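Side-chain contacts in metal-dependent hydrolase (Lactobacillus plantarum, PDB 2F6K), which is probably an amidohydrolase-family, manganese-binding decarboxylase that removes a carboxyl group from aminocarboxymuconate semialdehyde, an intermediate of tryptophan breakdown: residues A[169-173]-A[174-178]; A[219-222]-A[223-227]. All coordinates share one frame; numbering follows the deposited sequence.

Contact 1. Residues A[169-173]-A[174-178]; sequences LPVPL and LGFFM
The P172 ring runs alongside the F176 side chain on the first turns of helix 171-189, which follows strand 150-154 in the parallel eight-stranded barrel of this amidohydrolase. The CA of P172 sits over one face of the F176 ring in a CH-pi contact, 3.8 Å from its centroid and displaced toward the rim. The pyrrolidine continues along the ring, its CG 3.6 Å from F176 CE2. Proline suits this place because the opening turn of a helix needs no N-H from it. V171 lies across the F176 side chain; with CG1 anti to the backbone N (chi1 177°), that methyl, neither over the face nor at the edge, is 3.7 Å from F176 CE1. F176 N also donates to V171 O at 3.0 Å, and G175 is glycine where a CB would run into that oxygen.

The F176 side chain, buried also against S58 and P155, is about 6 Å from the manganese ion, whose ligands are H7, H9, H154 and D266. R216 of the second subunit donates through NE to P172 O, tying this turn to the interface. Two leucines close the local packing, L169 CD2 lying 3.9 Å from L174 CB.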
loop_
_atom_site.group_PDB
_atom_site.type_symbol
_atom_site.label_atom_id
_atom_site.label_comp_id
_atom_site.label_asym_id
_atom_site.label_seq_id
_atom_site.Cartn_x
_atom_site.Cartn_y
_atom_site.Cartn_z
ATOM N N LEU A 169 -15.210 5.721 4.640
ATOM C CA LEU A 169 -15.605 5.413 6.015
ATOM C C LEU A 169 -14.644 6.172 6.921
ATOM O O LEU A 169 -13.431 5.976 6.833
ATOM C CB LEU A 169 -15.482 3.917 6.300
ATOM C CG LEU A 169 -15.878 3.527 7.723
ATOM C CD1 LEU A 169 -17.387 3.656 7.862
ATOM C CD2 LEU A 169 -15.419 2.104 8.029
ATOM N N PRO A 170 -15.162 7.063 7.788
ATOM C CA PRO A 170 -14.256 7.807 8.671
ATOM C C PRO A 170 -13.271 6.866 9.380
ATOM O O PRO A 170 -13.643 5.784 9.834
ATOM C CB PRO A 170 -15.214 8.518 9.628
ATOM C CG PRO A 170 -16.409 8.780 8.758
ATOM C CD PRO A 170 -16.563 7.461 8.015
ATOM N N VAL A 171 -12.012 7.293 9.443
ATOM C CA VAL A 171 -10.938 6.518 10.053
ATOM C C VAL A 171 -11.161 6.091 11.506
ATOM O O VAL A 171 -10.838 4.962 11.881
ATOM C CB VAL A 171 -9.602 7.292 9.965
ATOM C CG1 VAL A 171 -8.490 6.513 10.659
ATOM C CG2 VAL A 171 -9.256 7.543 8.505
ATOM N N PRO A 172 -11.705 6.986 12.344
ATOM C CA PRO A 172 -11.944 6.647 13.752
ATOM C C PRO A 172 -12.931 5.499 14.003
ATOM O O PRO A 172 -12.880 4.860 15.057
ATOM C CB PRO A 172 -12.443 7.966 14.347
ATOM C CG PRO A 172 -11.762 8.993 13.511
ATOM C CD PRO A 172 -11.942 8.421 12.117
ATOM N N LEU A 173 -13.818 5.244 13.045
ATOM C CA LEU A 173 -14.819 4.190 13.189
ATOM C C LEU A 173 -14.285 2.758 13.130
ATOM O O LEU A 173 -14.763 1.898 13.856
ATOM C CB LEU A 173 -15.921 4.368 12.141
ATOM C CG LEU A 173 -16.728 5.672 12.200
ATOM C CD1 LEU A 173 -17.830 5.620 11.151
ATOM C CD2 LEU A 173 -17.333 5.862 13.578
ATOM N N LEU A 174 -13.303 2.496 12.274
ATOM C CA LEU A 174 -12.738 1.157 12.163
ATOM C C LEU A 174 -11.203 1.197 12.119
ATOM O O LEU A 174 -10.527 0.344 12.705
ATOM C CB LEU A 174 -13.271 0.460 10.905
ATOM C CG LEU A 174 -12.633 -0.896 10.586
ATOM C CD1 LEU A 174 -13.041 -1.917 11.640
ATOM C CD2 LEU A 174 -13.056 -1.353 9.205
ATOM N N GLY A 175 -10.664 2.194 11.421
ATOM C CA GLY A 175 -9.223 2.330 11.305
ATOM C C GLY A 175 -8.494 2.452 12.632
ATOM O O GLY A 175 -7.502 1.754 12.878
ATOM N N PHE A 176 -8.971 3.341 13.495
ATOM C CA PHE A 176 -8.332 3.518 14.790
ATOM C C PHE A 176 -8.217 2.186 15.532
ATOM O O PHE A 176 -7.155 1.846 16.051
ATOM C CB PHE A 176 -9.118 4.517 15.636
ATOM C CG PHE A 176 -8.792 5.957 15.346
ATOM C CD1 PHE A 176 -7.869 6.299 14.362
ATOM C CD2 PHE A 176 -9.404 6.977 16.076
ATOM C CE1 PHE A 176 -7.558 7.639 14.108
ATOM C CE2 PHE A 176 -9.103 8.321 15.830
ATOM C CZ PHE A 176 -8.180 8.653 14.848
ATOM N N PHE A 177 -9.307 1.428 15.575
ATOM C CA PHE A 177 -9.283 0.152 16.265
ATOM C C PHE A 177 -8.303 -0.828 15.663
ATOM O O PHE A 177 -7.583 -1.519 16.387
ATOM C CB PHE A 177 -10.672 -0.470 16.312
ATOM C CG PHE A 177 -11.525 0.056 17.431
ATOM C CD1 PHE A 177 -12.459 -0.763 18.052
ATOM C CD2 PHE A 177 -11.374 1.362 17.882
ATOM C CE1 PHE A 177 -13.226 -0.296 19.109
ATOM C CE2 PHE A 177 -12.140 1.840 18.942
ATOM C CZ PHE A 177 -13.068 1.004 19.556
HETATM N N MSE A 178 -8.264 -0.895 14.341
HETATM C CA MSE A 178 -7.340 -1.807 13.699
HETATM C C MSE A 178 -5.914 -1.413 14.067
HETATM O O MSE A 178 -5.073 -2.277 14.341
HETATM C CB MSE A 178 -7.534 -1.784 12.184
HETATM C CG MSE A 178 -8.922 -2.254 11.743
HETATM SE SE MSE A 178 -9.095 -2.543 9.815
HETATM C CE MSE A 178 -8.849 -0.716 9.206
#

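Contact 2. Residues A[219-222]-A[223-227]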
loop_
_atom_site.group_PDB
_atom_site.type_symbol
_atom_site.label_atom_id
_atom_site.label_comp_id
_atom_site.label_asym_id
_atom_site.label_seq_id
_atom_site.Cartn_x
_atom_site.Cartn_y
_atom_site.Cartn_z
ATOM N N GLN A 219 -2.049 -18.652 21.713
ATOM C CA GLN A 219 -1.134 -19.747 21.432
ATOM C C GLN A 219 0.144 -19.310 20.732
ATOM O O GLN A 219 1.245 -19.620 21.184
ATOM C CB GLN A 219 -1.842 -20.792 20.581
ATOM C CG GLN A 219 -1.911 -22.165 21.209
ATOM C CD GLN A 219 -2.794 -23.110 20.411
ATOM O OE1 GLN A 219 -2.584 -23.306 19.208
ATOM N NE2 GLN A 219 -3.788 -23.701 21.075
ATOM N N TYR A 220 -0.008 -18.595 19.621
ATOM C CA TYR A 220 1.131 -18.120 18.846
ATOM C C TYR A 220 2.024 -17.229 19.701
ATOM O O TYR A 220 3.240 -17.387 19.710
ATOM C CB TYR A 220 0.644 -17.339 17.622
ATOM C CG TYR A 220 1.743 -16.868 16.691
ATOM C CD1 TYR A 220 2.299 -17.726 15.738
ATOM C CD2 TYR A 220 2.213 -15.557 16.749
ATOM C CE1 TYR A 220 3.296 -17.283 14.865
ATOM C CE2 TYR A 220 3.210 -15.101 15.883
ATOM C CZ TYR A 220 3.745 -15.964 14.944
ATOM O OH TYR A 220 4.715 -15.497 14.081
ATOM N N ALA A 221 1.416 -16.299 20.428
ATOM C CA ALA A 221 2.172 -15.382 21.274
ATOM C C ALA A 221 2.967 -16.127 22.340
ATOM O O ALA A 221 4.077 -15.722 22.697
ATOM C CB ALA A 221 1.234 -14.378 21.927
ATOM N N GLN A 222 2.401 -17.215 22.851
ATOM C CA GLN A 222 3.077 -18.002 23.873
ATOM C C GLN A 222 4.248 -18.755 23.250
ATOM O O GLN A 222 5.369 -18.704 23.741
ATOM C CB GLN A 222 2.100 -18.999 24.500
ATOM C CG GLN A 222 2.641 -19.765 25.692
ATOM C CD GLN A 222 3.051 -18.854 26.829
ATOM O OE1 GLN A 222 4.182 -18.362 26.871
ATOM N NE2 GLN A 222 2.127 -18.612 27.757
ATOM N N LYS A 223 3.977 -19.437 22.148
ATOM C CA LYS A 223 4.991 -20.222 21.460
ATOM C C LYS A 223 6.076 -19.403 20.748
ATOM O O LYS A 223 7.263 -19.651 20.930
ATOM C CB LYS A 223 4.293 -21.161 20.466
ATOM C CG LYS A 223 5.151 -21.684 19.327
ATOM C CD LYS A 223 5.824 -23.004 19.646
ATOM C CE LYS A 223 6.349 -23.638 18.359
ATOM N NZ LYS A 223 6.908 -25.007 18.561
ATOM N N VAL A 224 5.675 -18.422 19.952
ATOM C CA VAL A 224 6.637 -17.632 19.195
ATOM C C VAL A 224 7.180 -16.380 19.878
ATOM O O VAL A 224 8.330 -16.019 19.665
ATOM C CB VAL A 224 6.044 -17.231 17.828
ATOM C CG1 VAL A 224 7.077 -16.488 17.004
ATOM C CG2 VAL A 224 5.563 -18.478 17.094
ATOM N N TYR A 225 6.368 -15.708 20.687
ATOM C CA TYR A 225 6.835 -14.504 21.368
ATOM C C TYR A 225 7.251 -14.783 22.806
ATOM O O TYR A 225 7.816 -13.920 23.473
ATOM C CB TYR A 225 5.748 -13.427 21.374
ATOM C CG TYR A 225 5.314 -12.954 20.009
ATOM C CD1 TYR A 225 6.149 -13.089 18.896
ATOM C CD2 TYR A 225 4.086 -12.317 19.839
ATOM C CE1 TYR A 225 5.771 -12.597 17.657
ATOM C CE2 TYR A 225 3.699 -11.821 18.607
ATOM C CZ TYR A 225 4.544 -11.962 17.523
ATOM O OH TYR A 225 4.163 -11.454 16.306
ATOM N N GLN A 226 6.970 -15.990 23.280
ATOM C CA GLN A 226 7.301 -16.360 24.649
ATOM C C GLN A 226 6.616 -15.396 25.616
ATOM O O GLN A 226 7.169 -15.039 26.661
ATOM C CB GLN A 226 8.814 -16.328 24.853
ATOM C CG GLN A 226 9.573 -17.354 24.011
ATOM C CD GLN A 226 9.171 -18.813 24.294
ATOM O OE1 GLN A 226 8.300 -19.095 25.120
ATOM N NE2 GLN A 226 9.813 -19.743 23.597
ATOM N N VAL A 227 5.406 -14.979 25.249
ATOM C CA VAL A 227 4.621 -14.049 26.059
ATOM C C VAL A 227 3.217 -14.594 26.365
ATOM O O VAL A 227 2.588 -15.242 25.526
ATOM C CB VAL A 227 4.489 -12.678 25.338
ATOM C CG1 VAL A 227 3.648 -11.717 26.153
ATOM C CG2 VAL A 227 5.863 -12.079 25.126
HETATM O O HOH W 1 5.550 -12.230 14.087
HETATM O O HOH W 2 5.604 -16.889 28.799
#
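Residues 219-222 and 223-227 form the last turns of helix 210-225, where K223 N and V224 N bond to Q219 O and Y220 O, while A221 O takes a weak bond from Y225 N and, because Q226 with its positive phi turns the chain, a second from V227 N at 3.0 Å, straight at the hydrogen (171°) but tilted from the carbonyl plane.

Y220 carries most of the side-chain contact. Its CG is anti to the backbone N (chi1 -176°), which carries the ring along the helix beside V224 and Y225. V224 CG2 rests over one ring face, 3.7 Å from the centroid, in a CH-pi contact; valine suits this place because its beta-branch sets CG2 beside the backbone N, against the ring, while CG1 lies toward Y220 OH. The edge of Y220 is directed at the face of Y225 in a T-shaped pair, centroids 5.4 Å apart and planes at 79°. The nearest atoms, Y220 CE2 and Y225 CZ, are 3.8 Å apart. A water lies 2.7 Å from Y225 OH, in the plane of that ring, and reaches Y220 OH weakly. Were Y220 replaced by an alanine, V224 CG2 would probably lose its aromatic face, the Y225 ring its edge-on neighbour, and this water one of its hydroxyl partners.

At the exposed end, a second water donates to Q222 OE1 at 2.8 Å and weakly to Q226 O, a bridge suited to a long polar side chain. Buried Y225 packs on L188 and K189 of helix 171-189, whereas Y220 meets P170 of the second subunit. The whole is a helix C-terminus closed by a residue in the left-handed conformation, on an outer helix of the amidohydrolase barrel.

Contact 1 is buried and opens helix 171-189, close to the metal; contact 2 is partly exposed and ends helix 210-225, farther from the centre of the chain. Their nearest atoms are about 13 Å apart, yet helix 171-189 joins them within the chain, since Y225 and V227 pack on its L188. They also meet through the assembly: L169, P170 and L173 of contact 1 pack on Y220 of the second subunit, and Y225 of contact 2 on L169 of that subunit, so a helix beginning faces a helix ending. Both hold a CH-pi contact over an aromatic face, but contact 2 adds the T-shaped pair, hydroxyls and waters that suit its partly exposed place.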